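Local structure of tungsten-containing formylmethanofuran dehydrogenase 2 subunit C (Methanothermobacter wolfeii, 5T5I) at residues Ile67-Asp72 with Ile88-Asn93. The protein probably forms, as the beta-helical subunit C, part of the tungsten-containing complex that interconverts carbon dioxide and formylmethanofuran in methanogenesis. Residues are numbered along the deposited sequence; the frame is centred on the assembly and turned at random.
Sequences IIIDGD and IIVRGN
Ile69 and Val90 lie side by side on the inward face of two parallel strands, Ile69 CD1 resting 4.1 Å from Val90 CG2, with Ile67 beside Ile88 two residues earlier on the same face. This is the tight part: stacked aliphatic side chains, and three backbone hydrogen bonds, each 2.9 Å long, zipping the rungs together: Ile89 N to Ile67 O, Ile69 N to Ile89 O and Arg91 N to Ile69 O. Such like-on-like stacking between successive parallel coils is consistent with the interior of a parallel beta-helix.

On the other face the exposed Arg91, extended from CG to NE, reaches back across the neighbouring coil and covers buried Ile68 with one guanidinium face, Ile68 CG2 sitting 3.6 Å from Arg91 CZ. At the guanidinium edge, Arg91 NH1 makes a salt bridge to Asp70 OD1 at 3.2 Å, coming from above the carboxylate, with the two planes 85° apart. Looser and polar is the solvent side beyond the inverse gamma turns centred on Asp70 and Arg91: Asp72 OD1 takes the backbone N of Asn93 at 3.0 Å and, weakly, its ND2; a water donates to Asp72 OD2 and weakly accepts from Asn93 ND2, bridging the two. Asn93 OD1 is held by Asn112 N of the next coil.

Strand 3-8 flanks Ile67-Ile69 and strand 106-109 continues beyond Ile88-Val90, while helix 23-26 packs against Ile67 and Ile88.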
# COMPACT_ATOMS: atom_id res chain seq x y z
N ILE C 67 5.55 -11.73 60.74
CA ILE C 67 4.37 -10.87 60.82
C ILE C 67 3.34 -11.40 59.82
O ILE C 67 3.64 -11.51 58.63
CB ILE C 67 4.69 -9.38 60.55
CG1 ILE C 67 5.77 -8.85 61.52
CG2 ILE C 67 3.39 -8.53 60.66
CD1 ILE C 67 6.34 -7.44 61.20
N ILE C 68 2.12 -11.69 60.30
CA ILE C 68 1.03 -12.13 59.44
C ILE C 68 -0.01 -11.02 59.42
O ILE C 68 -0.60 -10.73 60.46
CB ILE C 68 0.40 -13.48 59.90
CG1 ILE C 68 1.49 -14.59 59.97
CG2 ILE C 68 -0.76 -13.89 58.96
CD1 ILE C 68 1.02 -15.98 60.41
N ILE C 69 -0.26 -10.42 58.24
CA ILE C 69 -1.31 -9.42 58.09
C ILE C 69 -2.49 -10.23 57.60
O ILE C 69 -2.51 -10.65 56.44
CB ILE C 69 -0.93 -8.25 57.15
CG1 ILE C 69 0.35 -7.58 57.67
CG2 ILE C 69 -2.11 -7.26 57.05
CD1 ILE C 69 0.80 -6.35 56.94
N ASP C 70 -3.43 -10.54 58.50
CA ASP C 70 -4.56 -11.42 58.19
C ASP C 70 -5.72 -10.66 57.57
O ASP C 70 -6.81 -10.60 58.14
CB ASP C 70 -4.99 -12.20 59.46
CG ASP C 70 -5.92 -13.37 59.17
OD1 ASP C 70 -5.82 -13.95 58.07
OD2 ASP C 70 -6.74 -13.70 60.05
N GLY C 71 -5.49 -10.11 56.38
CA GLY C 71 -6.50 -9.37 55.66
C GLY C 71 -5.95 -8.46 54.59
O GLY C 71 -4.74 -8.36 54.40
N ASP C 72 -6.85 -7.77 53.91
CA ASP C 72 -6.50 -6.88 52.82
C ASP C 72 -5.98 -5.52 53.30
O ASP C 72 -6.65 -4.85 54.08
CB ASP C 72 -7.72 -6.71 51.89
CG ASP C 72 -7.43 -5.95 50.61
OD1 ASP C 72 -6.25 -5.89 50.22
OD2 ASP C 72 -8.38 -5.44 50.00
N ILE C 88 7.34 -11.45 56.49
CA ILE C 88 6.02 -10.83 56.45
C ILE C 88 5.17 -11.63 55.45
O ILE C 88 5.63 -11.90 54.34
CB ILE C 88 6.04 -9.33 56.05
CG1 ILE C 88 6.98 -8.51 56.96
CG2 ILE C 88 4.60 -8.74 56.08
CD1 ILE C 88 7.19 -7.05 56.52
N ILE C 89 3.95 -11.99 55.83
CA ILE C 89 2.99 -12.64 54.93
C ILE C 89 1.76 -11.74 54.92
O ILE C 89 1.21 -11.49 55.98
CB ILE C 89 2.65 -14.11 55.35
CG1 ILE C 89 3.92 -14.98 55.30
CG2 ILE C 89 1.54 -14.69 54.43
CD1 ILE C 89 3.74 -16.47 55.63
N VAL C 90 1.34 -11.27 53.75
CA VAL C 90 0.14 -10.44 53.64
C VAL C 90 -0.96 -11.27 52.96
O VAL C 90 -0.82 -11.61 51.79
CB VAL C 90 0.38 -9.09 52.90
CG1 VAL C 90 -0.87 -8.22 52.96
CG2 VAL C 90 1.58 -8.35 53.48
N ARG C 91 -2.05 -11.58 53.70
CA ARG C 91 -3.18 -12.37 53.17
C ARG C 91 -4.18 -11.43 52.51
O ARG C 91 -5.32 -11.29 52.95
CB ARG C 91 -3.83 -13.24 54.28
CG ARG C 91 -2.88 -14.29 54.83
CD ARG C 91 -3.49 -15.06 55.97
NE ARG C 91 -2.58 -16.09 56.48
CZ ARG C 91 -2.67 -16.66 57.68
NH1 ARG C 91 -3.65 -16.32 58.52
NH2 ARG C 91 -1.78 -17.57 58.05
N GLY C 92 -3.72 -10.79 51.45
CA GLY C 92 -4.48 -9.81 50.70
C GLY C 92 -3.58 -8.92 49.87
O GLY C 92 -2.42 -9.25 49.65
N ASN C 93 -4.09 -7.76 49.45
CA ASN C 93 -3.33 -6.81 48.62
C ASN C 93 -2.55 -5.81 49.45
O ASN C 93 -2.83 -5.63 50.64
CB ASN C 93 -4.26 -6.03 47.68
CG ASN C 93 -5.24 -6.90 46.92
OD1 ASN C 93 -4.84 -7.76 46.13
ND2 ASN C 93 -6.53 -6.70 47.14
O HOH W 1 -9.02 -4.66 47.57